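Local coordinates for galectin (Xenopus laevis, PDB 3WUD), which binds beta-galactosides such as lactose as a galectin of the proto type, found in frog skin and close to but distinct from galectin-1, at residues L22-P27 with L123-E129; S41-H47 with C63-N69. All blocks are in the same frame, centred on the assembly; numbering follows the deposited sequence.

Contact 1: L22-P27 with L123-E129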
# COMPACT_ATOMS: atom_id res chain seq x y z
N LEU A 22 1.58 5.64 -7.93
CA LEU A 22 0.49 4.67 -7.88
C LEU A 22 0.20 4.14 -9.29
O LEU A 22 0.12 4.93 -10.22
CB LEU A 22 -0.79 5.29 -7.31
CG LEU A 22 -1.90 4.33 -6.87
CD1 LEU A 22 -2.51 4.73 -5.55
CD2 LEU A 22 -3.00 4.17 -7.94
N LYS A 23 0.08 2.83 -9.43
CA LYS A 23 -0.36 2.21 -10.66
C LYS A 23 -1.64 1.44 -10.36
O LYS A 23 -1.70 0.71 -9.38
CB LYS A 23 0.74 1.29 -11.23
CG LYS A 23 0.43 0.73 -12.62
CD LYS A 23 1.62 -0.07 -13.16
CE LYS A 23 2.64 0.83 -13.80
NZ LYS A 23 3.76 0.03 -14.41
N GLY A 24 -2.64 1.51 -11.23
CA GLY A 24 -3.91 0.88 -10.94
C GLY A 24 -4.63 0.63 -12.26
O GLY A 24 -4.25 1.18 -13.29
N PHE A 25 -5.74 -0.13 -12.19
CA PHE A 25 -6.54 -0.45 -13.36
C PHE A 25 -7.89 0.23 -13.25
O PHE A 25 -8.55 0.09 -12.26
CB PHE A 25 -6.73 -1.98 -13.55
CG PHE A 25 -7.42 -2.35 -14.86
CD1 PHE A 25 -6.68 -2.64 -16.00
CD2 PHE A 25 -8.80 -2.39 -14.93
CE1 PHE A 25 -7.31 -2.96 -17.19
CE2 PHE A 25 -9.46 -2.73 -16.13
CZ PHE A 25 -8.71 -2.99 -17.25
N ILE A 26 -8.25 0.99 -14.29
CA ILE A 26 -9.50 1.68 -14.31
C ILE A 26 -10.53 0.75 -14.97
O ILE A 26 -10.34 0.45 -16.12
CB ILE A 26 -9.43 2.97 -15.11
CG1 ILE A 26 -8.36 3.92 -14.59
CG2 ILE A 26 -10.77 3.66 -15.08
CD1 ILE A 26 -7.89 4.93 -15.62
N PRO A 27 -11.57 0.33 -14.24
CA PRO A 27 -12.67 -0.48 -14.76
C PRO A 27 -13.28 0.12 -16.05
O PRO A 27 -13.37 1.35 -16.26
CB PRO A 27 -13.71 -0.47 -13.63
CG PRO A 27 -12.95 -0.05 -12.39
CD PRO A 27 -11.85 0.80 -12.86
N LEU A 123 -3.20 7.50 2.55
CA LEU A 123 -3.61 7.34 1.19
C LEU A 123 -4.94 6.58 1.14
O LEU A 123 -5.17 5.58 1.84
CB LEU A 123 -2.56 6.53 0.46
CG LEU A 123 -2.92 6.07 -0.97
CD1 LEU A 123 -3.95 4.99 -1.28
CD2 LEU A 123 -3.14 7.18 -1.90
N SER A 124 -5.85 7.04 0.31
CA SER A 124 -7.00 6.15 0.02
C SER A 124 -7.37 6.26 -1.45
O SER A 124 -7.03 7.19 -2.13
CB SER A 124 -8.22 6.40 0.91
OG SER A 124 -8.76 7.70 0.70
N MET A 125 -8.05 5.28 -1.95
CA MET A 125 -8.45 5.36 -3.36
C MET A 125 -9.76 4.64 -3.58
O MET A 125 -10.13 3.71 -2.82
CB MET A 125 -7.34 4.84 -4.25
CG MET A 125 -7.07 3.38 -4.03
SD MET A 125 -5.52 2.90 -4.81
CE MET A 125 -6.01 1.85 -6.16
N ASP A 126 -10.46 5.01 -4.63
CA ASP A 126 -11.80 4.51 -4.87
C ASP A 126 -12.00 4.53 -6.40
O ASP A 126 -11.56 5.43 -7.07
CB ASP A 126 -12.81 5.41 -4.15
CG ASP A 126 -14.25 4.88 -4.18
OD1 ASP A 126 -14.53 3.62 -4.25
OD2 ASP A 126 -15.14 5.75 -4.11
N GLY A 127 -12.59 3.49 -6.95
CA GLY A 127 -12.89 3.46 -8.37
C GLY A 127 -11.76 3.00 -9.28
O GLY A 127 -11.90 3.04 -10.51
N ILE A 128 -10.64 2.61 -8.68
CA ILE A 128 -9.46 2.19 -9.40
C ILE A 128 -8.87 1.01 -8.64
O ILE A 128 -8.77 1.07 -7.44
CB ILE A 128 -8.43 3.38 -9.62
CG1 ILE A 128 -7.21 2.90 -10.40
CG2 ILE A 128 -8.02 4.07 -8.32
CD1 ILE A 128 -6.25 4.01 -10.74
N GLU A 129 -8.47 -0.03 -9.35
CA GLU A 129 -7.97 -1.24 -8.72
C GLU A 129 -6.47 -1.13 -8.53
O GLU A 129 -5.75 -0.84 -9.45
CB GLU A 129 -8.37 -2.47 -9.53
CG GLU A 129 -9.88 -2.55 -9.67
CD GLU A 129 -10.37 -3.81 -10.38
OE1 GLU A 129 -9.85 -4.91 -10.03
OE2 GLU A 129 -11.26 -3.69 -11.30
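L123 meets L22 where the two sheets of the galectin beta-sandwich face each other: strand 120-126 belongs to the sheet that also carries strand 43-51, strand 19-26 to the opposing one, and the chain crosses from one to the other at G127-I128. The L123-L22 touch is loose, methyl CD2 of L123 lying 4.4 Å from CD1 of L22. M125 fills the interior next to it. With CG between the backbone N and the carbonyl carbon (chi1 64°) and chi2 extended, M125 SD comes to 3.6 Å from L22 CD1, and the bend at chi3 then turns CE toward L22 CD2; the two side chains run at a slant to each other, and M7 and L130 also touch M125. G127, with a positive phi, makes the corner, and its carbonyl O lies 3.2 Å from CD of P27, against the proline ring. I128 then sends its side chain inward, fully extended with CG1 anti to the backbone N (chi1 -180°). I128 CD1 runs over the backbone of G24, 3.9 Å from G24 CA, and reaches methyl CD2 of L22 and methylene CG1 of I26, while F33 and T88 border it too. E129 opens strand 129-135 by pairing with F25 as an antiparallel hydrogen-bonded pair, both side chains on the same, outer face. F25 N gives its hydrogen to E129 O at 2.8 Å. The return bond from E129 N to F25 O, 2.9 Å long, is almost perfectly straight at the hydrogen (179°).

Contact 2: S41-H47 with C63-N69; sequences SSNYVIH and CNSKEEN. With GAL (beta-D-galactopyranose), chain B.
Backbone hydrogen bonds join Y44 to K66 and H47 to N64, each as an antiparallel hydrogen-bonded pair with a bond in either direction. Between them the register slips by one residue: V45 and I46 both face L37 of the neighbouring strand, a classic beta bulge. Beyond the paired strands S42 O accepts from N69 N. Interactions of amide and carboxylate tie down the far end. N43 ND2 donates to E68 OE2 at 2.8 Å, nearly straight (176°), with the two flat groups almost coplanar and the carboxylate oxygen met on its anti side. The same asparagine takes E68 N on N43 OD1 at 2.9 Å, the nitrogen lying well above the amide plane; its ND2 also reaches D40.

Strands 43-51 and 60-67 form a hairpin in the sugar-binding sheet of the galectin sandwich, and H47 and N64 project from it into the galactose site. H47 NE2 is hydrogen-bonded to O4 of the galactose at 2.7 Å, the hydroxyl lying at the edge of the imidazole, near its plane, while ND1 is bonded to N36, which fixes the turn of the imidazole. N64 ND2 gives a nearly straight bond to O6 of the galactose at 2.9 Å; E74, E55 and R51 also bond the sugar.

The aromatic contact is between K66 and Y44, which lie side by side. The bend of the lysine at chi3 (65°) lays K66 CE over one face of the Y44 ring, 3.7 Å from its centroid, a CH-pi contact, and NZ makes an off-centre cation-pi contact. The nearly extended last bond carries K66 NZ on to S41 O, 2.8 Å away in the carbonyl plane, and to N69 OD1, 2.9 Å away.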
# COMPACT_ATOMS: atom_id res chain seq x y z
N SER A 41 -8.36 10.07 7.20
CA SER A 41 -9.58 10.01 6.41
C SER A 41 -10.36 11.33 6.41
O SER A 41 -11.16 11.54 5.56
CB SER A 41 -10.46 8.81 6.85
OG SER A 41 -11.01 9.00 8.12
N SER A 42 -10.04 12.24 7.33
CA SER A 42 -10.71 13.53 7.40
C SER A 42 -9.93 14.68 6.83
O SER A 42 -10.46 15.78 6.69
CB SER A 42 -11.12 13.86 8.89
OG SER A 42 -12.12 12.93 9.30
N ASN A 43 -8.67 14.44 6.44
CA ASN A 43 -7.73 15.48 6.08
C ASN A 43 -6.89 15.05 4.84
O ASN A 43 -5.94 14.29 4.90
CB ASN A 43 -6.82 15.77 7.26
CG ASN A 43 -7.57 16.48 8.41
OD1 ASN A 43 -7.90 17.62 8.29
ND2 ASN A 43 -7.94 15.75 9.42
N TYR A 44 -7.34 15.53 3.69
CA TYR A 44 -6.71 15.23 2.41
C TYR A 44 -6.03 16.50 1.99
O TYR A 44 -6.64 17.54 1.70
CB TYR A 44 -7.71 14.79 1.33
CG TYR A 44 -8.66 13.68 1.63
CD1 TYR A 44 -8.41 12.63 2.54
CD2 TYR A 44 -9.86 13.60 0.92
CE1 TYR A 44 -9.32 11.58 2.75
CE2 TYR A 44 -10.78 12.55 1.12
CZ TYR A 44 -10.51 11.56 2.01
OH TYR A 44 -11.48 10.60 2.14
N VAL A 45 -4.70 16.42 1.90
CA VAL A 45 -3.92 17.41 1.22
C VAL A 45 -4.28 17.49 -0.28
O VAL A 45 -4.35 18.55 -0.83
CB VAL A 45 -2.38 17.17 1.42
CG1 VAL A 45 -1.63 18.32 0.81
CG2 VAL A 45 -2.01 17.11 2.92
N ILE A 46 -4.48 16.34 -0.91
CA ILE A 46 -5.10 16.25 -2.28
C ILE A 46 -6.14 15.13 -2.38
O ILE A 46 -5.98 14.01 -1.94
CB ILE A 46 -4.04 16.19 -3.44
CG1 ILE A 46 -4.72 16.38 -4.81
CG2 ILE A 46 -3.30 14.89 -3.37
CD1 ILE A 46 -3.69 16.56 -5.94
N HIS A 47 -7.26 15.49 -3.04
CA HIS A 47 -8.26 14.61 -3.55
C HIS A 47 -8.13 14.81 -5.04
O HIS A 47 -8.38 15.93 -5.54
CB HIS A 47 -9.66 15.01 -3.04
CG HIS A 47 -10.81 14.35 -3.76
ND1 HIS A 47 -11.19 13.05 -3.54
CD2 HIS A 47 -11.71 14.87 -4.62
CE1 HIS A 47 -12.29 12.79 -4.23
NE2 HIS A 47 -12.64 13.90 -4.85
N CYS A 63 -9.46 18.45 -8.73
CA CYS A 63 -8.71 18.26 -7.48
C CYS A 63 -9.28 19.17 -6.40
O CYS A 63 -9.80 20.27 -6.66
CB CYS A 63 -7.25 18.62 -7.68
SG CYS A 63 -6.41 17.44 -8.81
N ASN A 64 -9.19 18.71 -5.17
CA ASN A 64 -9.56 19.54 -4.05
C ASN A 64 -8.82 19.09 -2.81
O ASN A 64 -8.16 18.08 -2.80
CB ASN A 64 -11.07 19.41 -3.81
CG ASN A 64 -11.67 20.67 -3.15
OD1 ASN A 64 -11.00 21.45 -2.56
ND2 ASN A 64 -12.95 20.78 -3.16
N SER A 65 -8.89 19.88 -1.77
CA SER A 65 -8.41 19.53 -0.45
C SER A 65 -9.57 19.21 0.44
O SER A 65 -10.70 19.67 0.19
CB SER A 65 -7.62 20.72 0.15
OG SER A 65 -8.37 21.93 0.25
N LYS A 66 -9.31 18.59 1.59
CA LYS A 66 -10.37 18.39 2.55
C LYS A 66 -9.71 18.56 3.90
O LYS A 66 -8.80 17.80 4.22
CB LYS A 66 -11.03 17.02 2.43
CG LYS A 66 -12.32 16.89 3.31
CD LYS A 66 -12.98 15.55 3.22
CE LYS A 66 -12.14 14.45 3.75
NZ LYS A 66 -12.92 13.24 4.10
N GLU A 67 -10.21 19.47 4.69
CA GLU A 67 -9.64 19.77 6.02
C GLU A 67 -10.75 19.58 7.04
O GLU A 67 -11.78 20.25 6.97
CB GLU A 67 -9.16 21.19 6.03
CG GLU A 67 -8.30 21.57 7.22
CD GLU A 67 -7.45 22.81 6.91
OE1 GLU A 67 -7.19 23.58 7.81
OE2 GLU A 67 -7.04 23.00 5.72
N GLU A 68 -10.53 18.67 7.95
CA GLU A 68 -11.46 18.30 9.01
C GLU A 68 -12.82 18.07 8.38
O GLU A 68 -13.89 18.57 8.85
CB GLU A 68 -11.45 19.35 10.17
CG GLU A 68 -10.22 19.18 11.06
CD GLU A 68 -10.19 17.87 11.86
OE1 GLU A 68 -10.64 17.93 13.05
OE2 GLU A 68 -9.73 16.79 11.37
N ASN A 69 -12.74 17.28 7.33
CA ASN A 69 -13.97 16.88 6.55
C ASN A 69 -14.68 17.92 5.71
O ASN A 69 -15.73 17.63 5.11
CB ASN A 69 -14.97 16.16 7.40
CG ASN A 69 -14.63 14.72 7.55
OD1 ASN A 69 -14.11 14.09 6.60
ND2 ASN A 69 -14.83 14.20 8.71
C1 GAL B . -17.96 16.69 -5.23
C2 GAL B . -17.94 15.17 -5.15
C3 GAL B . -16.92 14.62 -4.16
C4 GAL B . -15.58 15.31 -4.41
C5 GAL B . -15.78 16.84 -4.45
C6 GAL B . -14.52 17.64 -4.71
O2 GAL B . -19.22 14.70 -4.74
O3 GAL B . -16.90 13.21 -4.24
O4 GAL B . -15.03 14.87 -5.66
O5 GAL B . -16.69 17.25 -5.48
O6 GAL B . -14.74 19.04 -4.72

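How the contacts relate
After strands 7-10 and 12-14 the chain lays down 22-27, in the sheet with strands 86-95 and 129-135, and then passes to the sugar-binding sheet, where 41-47 and 63-69 pair. Contact 2 therefore closes a short hairpin loop of 15 intervening residues. Only after strands 70-77, 86-95, 98-103 and 108-112 does 123-129 return to 22-27, so contact 1 closes a loop of 95 residues with contact 2 nested inside it. Contact 2 joins neighbours within one sheet, whereas contact 1 packs one sheet on the other and, past the G127 corner, starts the pairing of 19-26 with 129-135. Their centres are about 17 Å apart, yet S124 OG packs 4.2 Å from Y44 OH.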